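Long-range contact in serpin (Taeniopygia guttata, PDB 5HGC), which binds cortisol and, as a serpin, probably inhibits serine proteases: residues Glu350-Arg362 and Ser366-Ile378. Numbering follows the deposited sequence.
With HCY ((11alpha,14beta)-11,17,21-trihydroxypregn-4-ene-3,20-dione), chain B.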
ATOM      1  N   GLU A 350      18.021 -15.822   6.074  1.00 31.53           N
ATOM      2  CA  GLU A 350      17.797 -15.013   7.257  1.00 35.03           C
ATOM      3  C   GLU A 350      17.612 -13.535   6.896  1.00 32.92           C
ATOM      4  O   GLU A 350      18.514 -12.902   6.386  1.00 31.89           O
ATOM      5  CB  GLU A 350      18.925 -15.217   8.261  1.00 40.31           C
ATOM      6  CG  GLU A 350      18.802 -14.264   9.432  1.00 53.63           C
ATOM      7  CD  GLU A 350      19.695 -14.596  10.601  1.00 59.60           C
ATOM      8  OE1 GLU A 350      20.818 -15.126  10.369  1.00 65.03           O
ATOM      9  OE2 GLU A 350      19.240 -14.306  11.737  1.00 55.77           O
ATOM     10  N   PHE A 351      16.425 -12.989   7.122  1.00 30.26           N
ATOM     11  CA  PHE A 351      16.196 -11.588   6.761  1.00 29.02           C
ATOM     12  C   PHE A 351      16.726 -10.750   7.907  1.00 30.11           C
ATOM     13  O   PHE A 351      16.022 -10.445   8.869  1.00 34.52           O
ATOM     14  CB  PHE A 351      14.711 -11.364   6.500  1.00 25.40           C
ATOM     15  CG  PHE A 351      14.276 -11.841   5.149  1.00 24.54           C
ATOM     16  CD1 PHE A 351      14.056 -13.227   4.909  1.00 23.59           C
ATOM     17  CD2 PHE A 351      14.118 -10.929   4.097  1.00 21.17           C
ATOM     18  CE1 PHE A 351      13.690 -13.689   3.644  1.00 22.28           C
ATOM     19  CE2 PHE A 351      13.737 -11.390   2.843  1.00 24.06           C
ATOM     20  CZ  PHE A 351      13.536 -12.767   2.595  1.00 23.02           C
ATOM     21  N   SER A 352      18.003 -10.449   7.855  1.00 30.26           N
ATOM     22  CA  SER A 352      18.613  -9.828   9.003  1.00 31.40           C
ATOM     23  C   SER A 352      19.380  -8.607   8.541  1.00 30.13           C
ATOM     24  O   SER A 352      20.171  -8.046   9.264  1.00 34.20           O
ATOM     25  CB  SER A 352      19.502 -10.823   9.743  1.00 30.14           C
ATOM     26  OG  SER A 352      20.601 -11.145   8.920  1.00 31.53           O
ATOM     27  N   HIS A 353      19.174  -8.234   7.306  1.00 30.60           N
ATOM     28  CA  HIS A 353      19.621  -6.949   6.860  1.00 35.47           C
ATOM     29  C   HIS A 353      18.465  -6.319   5.992  1.00 38.26           C
ATOM     30  O   HIS A 353      17.409  -6.960   5.827  1.00 36.67           O
ATOM     31  CB  HIS A 353      21.011  -7.066   6.232  1.00 37.18           C
ATOM     32  CG  HIS A 353      21.057  -7.888   4.998  1.00 44.26           C
ATOM     33  ND1 HIS A 353      21.298  -9.245   5.023  1.00 45.82           N
ATOM     34  CD2 HIS A 353      20.877  -7.555   3.692  1.00 54.85           C
ATOM     35  CE1 HIS A 353      21.275  -9.717   3.785  1.00 54.91           C
ATOM     36  NE2 HIS A 353      21.024  -8.713   2.955  1.00 58.55           N
ATOM     37  N   PRO A 354      18.606  -5.074   5.498  1.00 38.91           N
ATOM     38  CA  PRO A 354      17.410  -4.482   4.891  1.00 38.28           C
ATOM     39  C   PRO A 354      16.832  -5.265   3.706  1.00 35.96           C
ATOM     40  O   PRO A 354      17.586  -5.826   2.892  1.00 34.49           O
ATOM     41  CB  PRO A 354      17.908  -3.102   4.418  1.00 40.75           C
ATOM     42  CG  PRO A 354      19.028  -2.798   5.347  1.00 43.08           C
ATOM     43  CD  PRO A 354      19.729  -4.128   5.442  1.00 41.83           C
ATOM     44  N   PHE A 355      15.493  -5.264   3.631  1.00 33.36           N
ATOM     45  CA  PHE A 355      14.719  -6.056   2.661  1.00 29.71           C
ATOM     46  C   PHE A 355      13.420  -5.364   2.257  1.00 30.17           C
ATOM     47  O   PHE A 355      12.943  -4.494   2.971  1.00 33.97           O
ATOM     48  CB  PHE A 355      14.393  -7.401   3.288  1.00 24.94           C
ATOM     49  CG  PHE A 355      13.521  -7.310   4.519  1.00 24.20           C
ATOM     50  CD1 PHE A 355      14.088  -7.080   5.788  1.00 21.62           C
ATOM     51  CD2 PHE A 355      12.109  -7.513   4.414  1.00 21.82           C
ATOM     52  CE1 PHE A 355      13.293  -6.991   6.914  1.00 21.40           C
ATOM     53  CE2 PHE A 355      11.321  -7.492   5.559  1.00 23.41           C
ATOM     54  CZ  PHE A 355      11.910  -7.223   6.806  1.00 24.10           C
ATOM     55  N   LEU A 356      12.844  -5.770   1.139  1.00 26.42           N
ATOM     56  CA  LEU A 356      11.525  -5.361   0.758  1.00 24.05           C
ATOM     57  C   LEU A 356      10.501  -6.379   1.202  1.00 27.48           C
ATOM     58  O   LEU A 356      10.781  -7.608   1.221  1.00 25.84           O
ATOM     59  CB  LEU A 356      11.425  -5.206  -0.746  1.00 23.81           C
ATOM     60  CG  LEU A 356      12.487  -4.347  -1.425  1.00 22.88           C
ATOM     61  CD1 LEU A 356      12.083  -4.124  -2.872  1.00 22.09           C
ATOM     62  CD2 LEU A 356      12.649  -3.020  -0.713  1.00 23.06           C
ATOM     63  N   MET A 357       9.316  -5.869   1.584  1.00 27.44           N
ATOM     64  CA  MET A 357       8.141  -6.718   1.755  1.00 25.35           C
ATOM     65  C   MET A 357       6.984  -6.217   0.834  1.00 27.09           C
ATOM     66  O   MET A 357       6.529  -5.039   0.939  1.00 28.68           O
ATOM     67  CB  MET A 357       7.741  -6.789   3.200  1.00 23.25           C
ATOM     68  CG  MET A 357       6.533  -7.675   3.364  1.00 21.76           C
ATOM     69  SD  MET A 357       6.326  -7.943   5.125  1.00 27.91           S
ATOM     70  CE  MET A 357       5.147  -9.296   5.268  1.00 20.89           C
ATOM     71  N   LEU A 358       6.547  -7.075  -0.099  1.00 23.13           N
ATOM     72  CA  LEU A 358       5.523  -6.662  -1.060  1.00 22.13           C
ATOM     73  C   LEU A 358       4.312  -7.571  -0.870  1.00 23.11           C
ATOM     74  O   LEU A 358       4.427  -8.808  -0.956  1.00 24.19           O
ATOM     75  CB  LEU A 358       6.021  -6.704  -2.501  1.00 22.16           C
ATOM     76  CG  LEU A 358       7.464  -6.235  -2.728  1.00 23.31           C
ATOM     77  CD1 LEU A 358       7.869  -6.528  -4.158  1.00 22.16           C
ATOM     78  CD2 LEU A 358       7.633  -4.757  -2.410  1.00 22.35           C
ATOM     79  N   ILE A 359       3.159  -6.973  -0.565  1.00 20.55           N
ATOM     80  CA  ILE A 359       1.991  -7.779  -0.241  1.00 19.30           C
ATOM     81  C   ILE A 359       1.005  -7.590  -1.336  1.00 18.68           C
ATOM     82  O   ILE A 359       0.695  -6.459  -1.673  1.00 19.95           O
ATOM     83  CB  ILE A 359       1.418  -7.411   1.108  1.00 18.02           C
ATOM     84  CG1 ILE A 359       2.524  -7.585   2.179  1.00 17.30           C
ATOM     85  CG2 ILE A 359       0.186  -8.238   1.382  1.00 17.56           C
ATOM     86  CD1 ILE A 359       2.241  -7.014   3.570  1.00 14.96           C
ATOM     87  N   PHE A 360       0.548  -8.696  -1.906  1.00 19.36           N
ATOM     88  CA  PHE A 360      -0.418  -8.677  -3.015  1.00 22.63           C
ATOM     89  C   PHE A 360      -1.699  -9.470  -2.681  1.00 26.07           C
ATOM     90  O   PHE A 360      -1.697 -10.395  -1.791  1.00 25.45           O
ATOM     91  CB  PHE A 360       0.151  -9.286  -4.296  1.00 22.66           C
ATOM     92  CG  PHE A 360       1.472  -8.705  -4.739  1.00 24.29           C
ATOM     93  CD1 PHE A 360       2.696  -9.255  -4.271  1.00 22.31           C
ATOM     94  CD2 PHE A 360       1.511  -7.623  -5.636  1.00 23.45           C
ATOM     95  CE1 PHE A 360       3.916  -8.738  -4.675  1.00 21.61           C
ATOM     96  CE2 PHE A 360       2.736  -7.114  -6.037  1.00 23.67           C
ATOM     97  CZ  PHE A 360       3.940  -7.676  -5.563  1.00 22.59           C
ATOM     98  N   ASP A 361      -2.777  -9.137  -3.409  1.00 24.74           N
ATOM     99  CA  ASP A 361      -3.933 -10.032  -3.452  1.00 28.03           C
ATOM    100  C   ASP A 361      -3.920 -10.938  -4.710  1.00 26.53           C
ATOM    101  O   ASP A 361      -3.899 -10.404  -5.823  1.00 28.05           O
ATOM    102  CB  ASP A 361      -5.240  -9.241  -3.331  1.00 30.80           C
ATOM    103  CG  ASP A 361      -6.484 -10.133  -3.419  1.00 36.66           C
ATOM    104  OD1 ASP A 361      -6.422 -11.317  -2.963  1.00 35.22           O
ATOM    105  OD2 ASP A 361      -7.521  -9.642  -3.970  1.00 40.00           O
ATOM    106  N   ARG A 362      -3.951 -12.271  -4.515  1.00 24.93           N
ATOM    107  CA  ARG A 362      -3.998 -13.252  -5.618  1.00 27.16           C
ATOM    108  C   ARG A 362      -5.327 -13.311  -6.383  1.00 28.08           C
ATOM    109  O   ARG A 362      -5.301 -13.631  -7.567  1.00 30.00           O
ATOM    110  CB  ARG A 362      -3.594 -14.666  -5.195  1.00 27.74           C
ATOM    111  CG  ARG A 362      -2.152 -14.854  -4.773  1.00 28.07           C
ATOM    112  CD  ARG A 362      -2.031 -16.203  -4.073  1.00 30.20           C
ATOM    113  NE  ARG A 362      -2.419 -16.081  -2.665  1.00 34.01           N
ATOM    114  CZ  ARG A 362      -2.543 -17.100  -1.811  1.00 36.59           C
ATOM    115  NH1 ARG A 362      -2.333 -18.349  -2.261  1.00 33.61           N
ATOM    116  NH2 ARG A 362      -2.896 -16.872  -0.518  1.00 30.82           N
ATOM    117  N   SER A 366      -3.532  -7.389  -7.248  1.00 27.13           N
ATOM    118  CA  SER A 366      -3.197  -6.007  -6.928  1.00 26.80           C
ATOM    119  C   SER A 366      -2.179  -5.963  -5.820  1.00 25.42           C
ATOM    120  O   SER A 366      -2.178  -6.820  -4.916  1.00 25.38           O
ATOM    121  CB  SER A 366      -4.429  -5.177  -6.521  1.00 25.97           C
ATOM    122  OG  SER A 366      -5.083  -5.832  -5.465  1.00 35.05           O
ATOM    123  N   THR A 367      -1.330  -4.939  -5.897  1.00 23.29           N
ATOM    124  CA  THR A 367      -0.383  -4.655  -4.844  1.00 23.23           C
ATOM    125  C   THR A 367      -1.064  -3.926  -3.701  1.00 22.33           C
ATOM    126  O   THR A 367      -1.549  -2.793  -3.866  1.00 19.57           O
ATOM    127  CB  THR A 367       0.789  -3.831  -5.379  1.00 23.38           C
ATOM    128  OG1 THR A 367       1.161  -4.349  -6.675  1.00 23.49           O
ATOM    129  CG2 THR A 367       1.958  -3.881  -4.400  1.00 19.84           C
ATOM    130  N   LEU A 368      -1.087  -4.605  -2.557  1.00 21.80           N
ATOM    131  CA  LEU A 368      -1.663  -4.060  -1.346  1.00 22.49           C
ATOM    132  C   LEU A 368      -0.659  -3.250  -0.554  1.00 24.59           C
ATOM    133  O   LEU A 368      -1.020  -2.204  -0.010  1.00 25.12           O
ATOM    134  CB  LEU A 368      -2.260  -5.151  -0.451  1.00 21.63           C
ATOM    135  CG  LEU A 368      -3.119  -6.166  -1.200  1.00 21.23           C
ATOM    136  CD1 LEU A 368      -3.678  -7.171  -0.208  1.00 18.79           C
ATOM    137  CD2 LEU A 368      -4.218  -5.501  -2.049  1.00 20.56           C
ATOM    138  N   PHE A 369       0.589  -3.710  -0.439  1.00 24.72           N
ATOM    139  CA  PHE A 369       1.563  -2.940   0.360  1.00 24.60           C
ATOM    140  C   PHE A 369       2.948  -3.016  -0.238  1.00 25.98           C
ATOM    141  O   PHE A 369       3.345  -4.062  -0.776  1.00 26.13           O
ATOM    142  CB  PHE A 369       1.618  -3.456   1.799  1.00 23.52           C
ATOM    143  CG  PHE A 369       0.355  -3.243   2.580  1.00 24.64           C
ATOM    144  CD1 PHE A 369       0.101  -2.025   3.202  1.00 24.72           C
ATOM    145  CD2 PHE A 369      -0.580  -4.277   2.731  1.00 25.48           C
ATOM    146  CE1 PHE A 369      -1.067  -1.831   3.942  1.00 24.73           C
ATOM    147  CE2 PHE A 369      -1.764  -4.078   3.474  1.00 26.12           C
ATOM    148  CZ  PHE A 369      -2.005  -2.848   4.087  1.00 23.29           C
ATOM    149  N   ILE A 370       3.688  -1.915  -0.139  1.00 25.36           N
ATOM    150  CA  ILE A 370       5.085  -1.899  -0.529  1.00 22.92           C
ATOM    151  C   ILE A 370       5.902  -1.389   0.667  1.00 25.25           C
ATOM    152  O   ILE A 370       5.710  -0.250   1.154  1.00 24.71           O
ATOM    153  CB  ILE A 370       5.304  -1.093  -1.821  1.00 23.31           C
ATOM    154  CG1 ILE A 370       4.642  -1.813  -3.005  1.00 23.51           C
ATOM    155  CG2 ILE A 370       6.798  -0.896  -2.093  1.00 21.98           C
ATOM    156  CD1 ILE A 370       4.731  -1.087  -4.336  1.00 22.67           C
ATOM    157  N   GLY A 371       6.799  -2.245   1.167  1.00 24.93           N
ATOM    158  CA  GLY A 371       7.588  -1.928   2.337  1.00 24.79           C
ATOM    159  C   GLY A 371       9.037  -2.030   1.932  1.00 28.25           C
ATOM    160  O   GLY A 371       9.430  -2.928   1.186  1.00 31.19           O
ATOM    161  N   LYS A 372       9.839  -1.090   2.398  1.00 27.48           N
ATOM    162  CA  LYS A 372      11.262  -1.206   2.338  1.00 27.04           C
ATOM    163  C   LYS A 372      11.584  -1.078   3.801  1.00 28.24           C
ATOM    164  O   LYS A 372      11.330  -0.031   4.392  1.00 31.67           O
ATOM    165  CB  LYS A 372      11.863  -0.054   1.500  1.00 28.38           C
ATOM    166  CG  LYS A 372      13.354  -0.033   1.635  1.00 28.46           C
ATOM    167  CD  LYS A 372      13.974   1.092   0.901  1.00 29.92           C
ATOM    168  CE  LYS A 372      15.436   1.208   1.341  1.00 30.53           C
ATOM    169  NZ  LYS A 372      16.103   2.242   0.496  1.00 25.94           N
ATOM    170  N   ILE A 373      12.048  -2.165   4.406  1.00 27.27           N
ATOM    171  CA  ILE A 373      12.330  -2.211   5.833  1.00 27.36           C
ATOM    172  C   ILE A 373      13.840  -2.128   5.970  1.00 32.04           C
ATOM    173  O   ILE A 373      14.528  -3.099   5.677  1.00 36.40           O
ATOM    174  CB  ILE A 373      11.804  -3.510   6.498  1.00 26.41           C
ATOM    175  CG1 ILE A 373      10.256  -3.630   6.409  1.00 28.22           C
ATOM    176  CG2 ILE A 373      12.115  -3.511   7.991  1.00 22.94           C
ATOM    177  CD1 ILE A 373       9.598  -3.562   5.053  1.00 27.10           C
ATOM    178  N   VAL A 374      14.358  -0.958   6.342  1.00 34.21           N
ATOM    179  CA  VAL A 374      15.775  -0.822   6.681  1.00 36.79           C
ATOM    180  C   VAL A 374      15.976  -1.014   8.195  1.00 36.28           C
ATOM    181  O   VAL A 374      17.034  -1.430   8.636  1.00 39.00           O
ATOM    182  CB  VAL A 374      16.445   0.470   6.091  1.00 39.82           C
ATOM    183  CG1 VAL A 374      15.699   0.973   4.862  1.00 37.95           C
ATOM    184  CG2 VAL A 374      16.514   1.607   7.077  1.00 39.00           C
ATOM    185  N   ASN A 375      14.958  -0.746   8.998  1.00 36.61           N
ATOM    186  CA  ASN A 375      15.108  -0.915  10.431  1.00 34.68           C
ATOM    187  C   ASN A 375      13.780  -1.322  11.066  1.00 36.39           C
ATOM    188  O   ASN A 375      12.936  -0.496  11.315  1.00 39.98           O
ATOM    189  CB  ASN A 375      15.704   0.358  11.025  1.00 32.13           C
ATOM    190  CG  ASN A 375      15.971   0.277  12.521  1.00 35.50           C
ATOM    191  OD1 ASN A 375      15.458  -0.579  13.288  1.00 33.94           O
ATOM    192  ND2 ASN A 375      16.756   1.228  12.961  1.00 33.46           N
ATOM    193  N   PRO A 376      13.613  -2.622  11.361  1.00 41.79           N
ATOM    194  CA  PRO A 376      12.343  -3.080  11.868  1.00 40.87           C
ATOM    195  C   PRO A 376      12.079  -2.699  13.344  1.00 44.82           C
ATOM    196  O   PRO A 376      11.060  -3.124  13.905  1.00 49.38           O
ATOM    197  CB  PRO A 376      12.447  -4.607  11.695  1.00 40.03           C
ATOM    198  CG  PRO A 376      13.900  -4.925  11.837  1.00 37.75           C
ATOM    199  CD  PRO A 376      14.614  -3.722  11.297  1.00 39.67           C
ATOM    200  N   THR A 377      12.953  -1.913  13.970  1.00 45.80           N
ATOM    201  CA  THR A 377      12.693  -1.488  15.372  1.00 50.65           C
ATOM    202  C   THR A 377      12.199  -0.042  15.536  1.00 52.29           C
ATOM    203  O   THR A 377      11.761   0.326  16.636  1.00 45.99           O
ATOM    204  CB  THR A 377      13.875  -1.730  16.311  1.00 43.63           C
ATOM    205  OG1 THR A 377      15.030  -1.065  15.786  1.00 48.65           O
ATOM    206  CG2 THR A 377      14.108  -3.204  16.449  1.00 46.44           C
ATOM    207  N   ILE A 378      12.341   0.741  14.454  1.00 52.68           N
ATOM    208  CA  ILE A 378      11.653   2.000  14.199  1.00 54.23           C
ATOM    209  C   ILE A 378      10.273   1.622  13.662  1.00 54.09           C
ATOM    210  O   ILE A 378       9.314   1.544  14.418  1.00 54.85           O
ATOM    211  CB  ILE A 378      12.408   2.798  13.113  1.00 53.83           C
ATOM    212  CG1 ILE A 378      13.729   3.343  13.657  1.00 52.52           C
ATOM    213  CG2 ILE A 378      11.562   3.928  12.509  1.00 56.69           C
ATOM    214  CD1 ILE A 378      14.604   4.014  12.602  1.00 47.55           C
TER
HETATM  215  C1  HCY B 501       1.820  -9.670 -13.582  1.00 32.05           C
HETATM  216  C2  HCY B 501       1.915  -8.624 -14.689  1.00 35.05           C
HETATM  217  C3  HCY B 501       1.089  -7.396 -14.380  1.00 37.34           C
HETATM  218  C4  HCY B 501       0.575  -7.154 -13.011  1.00 33.61           C
HETATM  219  C5  HCY B 501       1.106  -7.818 -11.977  1.00 31.94           C
HETATM  220  C6  HCY B 501       0.937  -7.260 -10.581  1.00 32.07           C
HETATM  221  C7  HCY B 501       0.481  -8.376  -9.614  1.00 32.96           C
HETATM  222  C8  HCY B 501       1.199  -9.723  -9.754  1.00 28.27           C
HETATM  223  C9  HCY B 501       1.216 -10.164 -11.234  1.00 31.71           C
HETATM  224  C10 HCY B 501       1.880  -9.119 -12.159  1.00 33.16           C
HETATM  225  C12 HCY B 501       1.073 -12.691 -10.475  1.00 29.51           C
HETATM  226  C11 HCY B 501       1.648 -11.654 -11.466  1.00 33.73           C
HETATM  227  C13 HCY B 501       1.137 -12.182  -9.003  1.00 32.16           C
HETATM  228  C14 HCY B 501       0.496 -10.793  -8.948  1.00 27.26           C
HETATM  229  C15 HCY B 501       0.151 -10.582  -7.493  1.00 28.51           C
HETATM  230  C16 HCY B 501      -0.206 -11.961  -6.955  1.00 30.90           C
HETATM  231  C17 HCY B 501       0.233 -12.985  -8.032  1.00 35.05           C
HETATM  232  C18 HCY B 501       2.579 -12.171  -8.415  1.00 28.93           C
HETATM  233  C19 HCY B 501       3.346  -8.778 -11.815  1.00 35.00           C
HETATM  234  C20 HCY B 501       0.847 -14.240  -7.441  1.00 38.23           C
HETATM  235  C21 HCY B 501       0.649 -15.583  -8.113  1.00 37.33           C
HETATM  236  O1  HCY B 501       0.909  -6.575 -15.257  1.00 41.86           O
HETATM  237  O2  HCY B 501       3.071 -11.621 -11.322  1.00 37.22           O
HETATM  238  O3  HCY B 501      -0.938 -13.488  -8.715  1.00 37.09           O
HETATM  239  O4  HCY B 501       1.511 -14.190  -6.417  1.00 40.15           O
HETATM  240  O5  HCY B 501       1.915 -16.221  -7.955  1.00 45.83           O
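F355 and I373 pair through both backbone amides, F355 N reaching I373 O at 3.1 Å and I373 N returning to F355 O at 2.9 Å. The same exchange recurs at M357 and G371, where M357 N donates to G371 O and G371 N returns to M357 O at 2.8 Å. Farther along, I359 O is gripped twice, by F369 N and by L368 N, the distance from L368 N to I359 O being 2.7 Å, while I359 N donates to F369 O. This classic beta bulge, with L368 and F369 both facing I359, shifts the register by one, so that F360 pairs with T367 and D361 N finds S366 O at 2.8 Å. The strands form the C-terminal antiparallel hairpin of sheet B in the serpin fold; the other edge of strand 355-361 is bonded to strand 233-240 through L356, L358 and F360. With CG set between the backbone N and the carbonyl carbon (chi1 63°), the F355 ring lies over I373, whose CB sits 4.0 Å from the ring centroid in a CH-pi contact. A serine in its place would probably leave I373 without this aromatic cover and open a gap beside it. F360 turns its ring edge to T367, CE2 lying 3.2 Å from T367 OG1, while its CB touches cortisol C15 at 3.4 Å. Among the charged ends, K372 NZ forms a salt bridge with E249, and the D361 carboxylate is hydrogen-bonded to S232 and T364.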